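Local coordinates for hypothetical conserved protein TTC0263 (PDB 2PL2) that is of unknown function but belongs to the tetratricopeptide repeat proteins, all-helical scaffolds built from stacked antiparallel helix pairs that commonly mediate protein-protein interactions, at residues D38-L50 / A58-Y72. Sequence-based numbering, arbitrary orientation.
Sequences DPEALYWLARTQL and ALENGKTLVARTPRY
An antiparallel helical hairpin of the tetratricopeptide repeat fold brings A46 against A58 and P39 against L65, with the axes of helices 39-50 and 58-68 at 155° and 8.8 Å apart at their closest. Two alanines let the backbones come close: the CA atoms of A46 and A58 are 4.5 Å apart, and A58 CB lies 3.6 Å from A46 O, with L50 and the CB of Q49 beside it. One turn on, N61 enters as a knob into the hole formed by L42, L45, A46 and Q49. Its CB faces A46 CB, and its amide end lies against the CD2 methyls of both L42 and L45, crossing each leucine side chain at about a right angle. The side chain of Q49 crosses that of N61 in the same way, yet the two amide planes are nearly parallel, 17° apart. L65 then spreads its two methyls along helix 39-50: CD1 rests on the backbone of Y43, at 3.7 Å from its CA, while CD2 meets P39 CB. The L45 side chain also touches L25 and L32 of helix 21-32, and V78 of helix 73-88 touches Y43 and A46, continuing the stack of helices. A type I turn from T69 to Y72 brings the Y72 ring back to the start of helix 39-50. With CG anti to the backbone N (chi1 -175°), this ring turns its edge to the face of Y43, planes at 83° in an offset T-shaped pair, and Y72 CE2 sits 3.7 Å from Y43 CB.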
loop_
_atom_site.group_PDB
_atom_site.type_symbol
_atom_site.label_atom_id
_atom_site.label_comp_id
_atom_site.label_asym_id
_atom_site.label_seq_id
_atom_site.Cartn_x
_atom_site.Cartn_y
_atom_site.Cartn_z
ATOM N N ASP A 38 -14.371 -1.891 22.956
ATOM C CA ASP A 38 -12.923 -1.905 23.114
ATOM C C ASP A 38 -12.175 -1.042 22.095
ATOM O O ASP A 38 -12.067 -1.394 20.925
ATOM C CB ASP A 38 -12.426 -3.343 23.059
ATOM C CG ASP A 38 -11.106 -3.520 23.761
ATOM O OD1 ASP A 38 -10.993 -3.082 24.929
ATOM O OD2 ASP A 38 -10.183 -4.096 23.151
ATOM N N PRO A 39 -11.648 0.109 22.542
ATOM C CA PRO A 39 -10.913 1.028 21.666
ATOM C C PRO A 39 -9.627 0.438 21.073
ATOM O O PRO A 39 -9.260 0.759 19.940
ATOM C CB PRO A 39 -10.647 2.227 22.582
ATOM C CG PRO A 39 -10.486 1.594 23.907
ATOM C CD PRO A 39 -11.610 0.581 23.937
ATOM N N GLU A 40 -8.943 -0.409 21.841
ATOM C CA GLU A 40 -7.713 -1.024 21.369
ATOM C C GLU A 40 -7.954 -1.879 20.122
ATOM O O GLU A 40 -7.184 -1.798 19.167
ATOM C CB GLU A 40 -7.065 -1.863 22.467
ATOM C CG GLU A 40 -5.794 -2.562 21.995
ATOM C CD GLU A 40 -4.955 -3.121 23.133
ATOM O OE1 GLU A 40 -5.522 -3.732 24.072
ATOM O OE2 GLU A 40 -3.713 -2.959 23.075
ATOM N N ALA A 41 -9.016 -2.680 20.114
ATOM C CA ALA A 41 -9.315 -3.488 18.935
ATOM C C ALA A 41 -9.670 -2.569 17.759
ATOM O O ALA A 41 -9.172 -2.777 16.645
ATOM C CB ALA A 41 -10.459 -4.459 19.225
ATOM N N LEU A 42 -10.502 -1.553 18.018
ATOM C CA LEU A 42 -10.931 -0.581 16.999
ATOM C C LEU A 42 -9.740 0.168 16.438
ATOM O O LEU A 42 -9.700 0.532 15.262
ATOM C CB LEU A 42 -11.892 0.458 17.592
ATOM C CG LEU A 42 -13.368 0.171 17.852
ATOM C CD1 LEU A 42 -13.997 1.376 18.563
ATOM C CD2 LEU A 42 -14.084 -0.095 16.535
ATOM N N TYR A 43 -8.788 0.446 17.317
ATOM C CA TYR A 43 -7.571 1.143 16.928
ATOM C C TYR A 43 -6.809 0.269 15.929
ATOM O O TYR A 43 -6.491 0.710 14.824
ATOM C CB TYR A 43 -6.685 1.405 18.155
ATOM C CG TYR A 43 -5.227 1.650 17.806
ATOM C CD1 TYR A 43 -4.817 2.841 17.210
ATOM C CD2 TYR A 43 -4.261 0.680 18.072
ATOM C CE1 TYR A 43 -3.477 3.063 16.888
ATOM C CE2 TYR A 43 -2.929 0.884 17.750
ATOM C CZ TYR A 43 -2.537 2.078 17.162
ATOM O OH TYR A 43 -1.206 2.271 16.852
ATOM N N TRP A 44 -6.524 -0.969 16.328
ATOM C CA TRP A 44 -5.790 -1.885 15.467
ATOM C C TRP A 44 -6.563 -2.177 14.191
ATOM O O TRP A 44 -5.981 -2.230 13.107
ATOM C CB TRP A 44 -5.474 -3.177 16.208
ATOM C CG TRP A 44 -4.309 -3.028 17.119
ATOM C CD1 TRP A 44 -4.318 -3.060 18.485
ATOM C CD2 TRP A 44 -2.950 -2.774 16.733
ATOM N NE1 TRP A 44 -3.047 -2.839 18.973
ATOM C CE2 TRP A 44 -2.194 -2.659 17.921
ATOM C CE3 TRP A 44 -2.307 -2.630 15.502
ATOM C CZ2 TRP A 44 -0.820 -2.405 17.905
ATOM C CZ3 TRP A 44 -0.938 -2.374 15.490
ATOM C CH2 TRP A 44 -0.211 -2.263 16.682
ATOM N N LEU A 45 -7.873 -2.355 14.328
ATOM C CA LEU A 45 -8.736 -2.604 13.185
ATOM C C LEU A 45 -8.568 -1.461 12.196
ATOM O O LEU A 45 -8.337 -1.680 11.008
ATOM C CB LEU A 45 -10.200 -2.673 13.623
ATOM C CG LEU A 45 -11.202 -2.714 12.465
ATOM C CD1 LEU A 45 -11.125 -4.059 11.767
ATOM C CD2 LEU A 45 -12.610 -2.462 12.989
ATOM N N ALA A 46 -8.696 -0.238 12.694
ATOM C CA ALA A 46 -8.557 0.944 11.863
ATOM C C ALA A 46 -7.182 0.992 11.197
ATOM O O ALA A 46 -7.074 1.305 10.015
ATOM C CB ALA A 46 -8.778 2.202 12.702
ATOM N N ARG A 47 -6.133 0.699 11.963
ATOM C CA ARG A 47 -4.774 0.717 11.431
ATOM C C ARG A 47 -4.668 -0.262 10.276
ATOM O O ARG A 47 -4.091 0.047 9.231
ATOM C CB ARG A 47 -3.753 0.351 12.508
ATOM C CG ARG A 47 -3.339 1.505 13.401
ATOM C CD ARG A 47 -2.119 1.135 14.226
ATOM N NE ARG A 47 -0.861 1.256 13.485
ATOM C CZ ARG A 47 0.321 0.859 13.950
ATOM N NH1 ARG A 47 0.406 0.313 15.156
ATOM N NH2 ARG A 47 1.420 1.008 13.216
ATOM N N THR A 48 -5.237 -1.442 10.469
ATOM C CA THR A 48 -5.218 -2.464 9.438
ATOM C C THR A 48 -6.030 -2.033 8.206
ATOM O O THR A 48 -5.665 -2.356 7.076
ATOM C CB THR A 48 -5.767 -3.775 9.986
ATOM O OG1 THR A 48 -5.124 -4.067 11.234
ATOM C CG2 THR A 48 -5.504 -4.908 9.001
ATOM N N GLN A 49 -7.115 -1.293 8.427
ATOM C CA GLN A 49 -7.952 -0.814 7.332
ATOM C C GLN A 49 -7.204 0.194 6.465
ATOM O O GLN A 49 -7.353 0.207 5.244
ATOM C CB GLN A 49 -9.233 -0.178 7.886
ATOM C CG GLN A 49 -10.138 -1.160 8.636
ATOM C CD GLN A 49 -11.394 -0.517 9.179
ATOM O OE1 GLN A 49 -11.330 0.514 9.848
ATOM N NE2 GLN A 49 -12.545 -1.127 8.907
ATOM N N LEU A 50 -6.403 1.049 7.096
ATOM C CA LEU A 50 -5.632 2.043 6.352
ATOM C C LEU A 50 -4.661 1.300 5.430
ATOM O O LEU A 50 -4.507 1.655 4.265
ATOM C CB LEU A 50 -4.855 2.951 7.315
ATOM C CG LEU A 50 -5.608 4.017 8.125
ATOM C CD1 LEU A 50 -4.772 4.436 9.324
ATOM C CD2 LEU A 50 -5.925 5.220 7.243
ATOM N N ALA A 58 -11.868 3.523 8.334
ATOM C CA ALA A 58 -10.839 3.827 9.321
ATOM C C ALA A 58 -11.018 5.235 9.849
ATOM O O ALA A 58 -10.682 5.523 10.998
ATOM C CB ALA A 58 -9.458 3.674 8.707
ATOM N N LEU A 59 -11.529 6.117 8.999
ATOM C CA LEU A 59 -11.778 7.496 9.389
ATOM C C LEU A 59 -12.935 7.479 10.390
ATOM O O LEU A 59 -12.950 8.242 11.352
ATOM C CB LEU A 59 -12.167 8.330 8.167
ATOM C CG LEU A 59 -12.601 9.784 8.404
ATOM C CD1 LEU A 59 -11.382 10.653 8.704
ATOM C CD2 LEU A 59 -13.319 10.312 7.163
ATOM N N GLU A 60 -13.892 6.587 10.158
ATOM C CA GLU A 60 -15.060 6.464 11.017
ATOM C C GLU A 60 -14.724 5.834 12.366
ATOM O O GLU A 60 -15.343 6.168 13.380
ATOM C CB GLU A 60 -16.141 5.647 10.303
ATOM C CG GLU A 60 -17.526 5.780 10.913
ATOM C CD GLU A 60 -17.906 7.234 11.185
ATOM O OE1 GLU A 60 -17.898 8.056 10.236
ATOM O OE2 GLU A 60 -18.210 7.549 12.361
ATOM N N ASN A 61 -13.750 4.926 12.375
ATOM C CA ASN A 61 -13.321 4.269 13.611
ATOM C C ASN A 61 -12.450 5.209 14.441
ATOM O O ASN A 61 -12.447 5.148 15.669
ATOM C CB ASN A 61 -12.551 2.984 13.299
ATOM C CG ASN A 61 -13.467 1.787 13.101
ATOM O OD1 ASN A 61 -13.091 0.801 12.465
ATOM N ND2 ASN A 61 -14.668 1.863 13.659
ATOM N N GLY A 62 -11.698 6.065 13.762
ATOM C CA GLY A 62 -10.869 7.023 14.459
ATOM C C GLY A 62 -11.786 8.021 15.142
ATOM O O GLY A 62 -11.549 8.414 16.292
ATOM N N LYS A 63 -12.836 8.423 14.420
ATOM C CA LYS A 63 -13.835 9.360 14.924
ATOM C C LYS A 63 -14.478 8.841 16.198
ATOM O O LYS A 63 -14.575 9.559 17.171
ATOM C CB LYS A 63 -14.922 9.605 13.877
ATOM C CG LYS A 63 -14.544 10.640 12.818
ATOM C CD LYS A 63 -15.588 10.729 11.712
ATOM C CE LYS A 63 -15.289 11.924 10.809
ATOM N NZ LYS A 63 -16.123 11.959 9.579
ATOM N N THR A 64 -14.908 7.589 16.188
ATOM C CA THR A 64 -15.546 6.997 17.363
ATOM C C THR A 64 -14.536 6.702 18.473
ATOM O O THR A 64 -14.912 6.426 19.613
ATOM C CB THR A 64 -16.346 5.709 16.988
ATOM O OG1 THR A 64 -16.477 4.859 18.136
ATOM C CG2 THR A 64 -15.654 4.950 15.893
ATOM N N LEU A 65 -13.252 6.786 18.149
ATOM C CA LEU A 65 -12.220 6.536 19.145
ATOM C C LEU A 65 -11.922 7.806 19.918
ATOM O O LEU A 65 -11.704 7.771 21.123
ATOM C CB LEU A 65 -10.953 6.030 18.478
ATOM C CG LEU A 65 -10.866 4.523 18.323
ATOM C CD1 LEU A 65 -9.692 4.165 17.409
ATOM C CD2 LEU A 65 -10.710 3.903 19.715
ATOM N N VAL A 66 -11.913 8.930 19.218
ATOM C CA VAL A 66 -11.650 10.216 19.851
ATOM C C VAL A 66 -12.894 10.705 20.582
ATOM O O VAL A 66 -12.807 11.450 21.561
ATOM C CB VAL A 66 -11.232 11.274 18.797
ATOM C CG1 VAL A 66 -11.176 12.656 19.424
ATOM C CG2 VAL A 66 -9.867 10.901 18.210
ATOM N N ALA A 67 -14.055 10.259 20.112
ATOM C CA ALA A 67 -15.318 10.679 20.690
ATOM C C ALA A 67 -15.659 9.996 21.997
ATOM O O ALA A 67 -16.210 10.630 22.900
ATOM C CB ALA A 67 -16.443 10.482 19.682
ATOM N N ARG A 68 -15.330 8.712 22.106
ATOM C CA ARG A 68 -15.624 7.956 23.321
ATOM C C ARG A 68 -14.402 7.707 24.209
ATOM O O ARG A 68 -14.536 7.253 25.345
ATOM C CB ARG A 68 -16.266 6.616 22.953
ATOM C CG ARG A 68 -17.585 6.731 22.188
ATOM C CD ARG A 68 -18.742 7.312 23.049
ATOM N NE ARG A 68 -19.078 6.491 24.219
ATOM C CZ ARG A 68 -19.349 5.184 24.181
ATOM N NH1 ARG A 68 -19.330 4.529 23.026
ATOM N NH2 ARG A 68 -19.624 4.527 25.301
ATOM N N THR A 69 -13.213 7.986 23.683
ATOM C CA THR A 69 -11.982 7.801 24.435
ATOM C C THR A 69 -10.968 8.872 24.037
ATOM O O THR A 69 -9.890 8.563 23.553
ATOM C CB THR A 69 -11.387 6.421 24.162
ATOM O OG1 THR A 69 -12.412 5.552 23.672
ATOM C CG2 THR A 69 -10.817 5.822 25.443
ATOM N N PRO A 70 -11.301 10.153 24.265
ATOM C CA PRO A 70 -10.441 11.293 23.933
ATOM C C PRO A 70 -9.062 11.284 24.613
ATOM O O PRO A 70 -8.195 12.098 24.285
ATOM C CB PRO A 70 -11.287 12.484 24.368
ATOM C CG PRO A 70 -11.970 11.957 25.589
ATOM C CD PRO A 70 -12.401 10.574 25.159
ATOM N N ARG A 71 -8.873 10.377 25.566
ATOM C CA ARG A 71 -7.612 10.275 26.289
ATOM C C ARG A 71 -6.678 9.249 25.664
ATOM O O ARG A 71 -5.494 9.180 26.011
ATOM C CB ARG A 71 -7.875 9.914 27.754
ATOM C CG ARG A 71 -8.306 11.102 28.595
ATOM C CD ARG A 71 -8.722 10.685 29.993
ATOM N NE ARG A 71 -8.731 11.824 30.904
ATOM C CZ ARG A 71 -7.631 12.363 31.420
ATOM N NH1 ARG A 71 -6.441 11.853 31.118
ATOM N NH2 ARG A 71 -7.718 13.419 32.221
ATOM N N TYR A 72 -7.221 8.457 24.742
ATOM C CA TYR A 72 -6.460 7.430 24.037
ATOM C C TYR A 72 -5.827 8.037 22.782
ATOM O O TYR A 72 -6.529 8.604 21.934
ATOM C CB TYR A 72 -7.394 6.286 23.660
ATOM C CG TYR A 72 -6.723 5.093 23.024
ATOM C CD1 TYR A 72 -5.692 4.424 23.676
ATOM C CD2 TYR A 72 -7.185 4.574 21.809
ATOM C CE1 TYR A 72 -5.141 3.254 23.141
ATOM C CE2 TYR A 72 -6.648 3.411 21.268
ATOM C CZ TYR A 72 -5.629 2.756 21.944
ATOM O OH TYR A 72 -5.126 1.584 21.445
#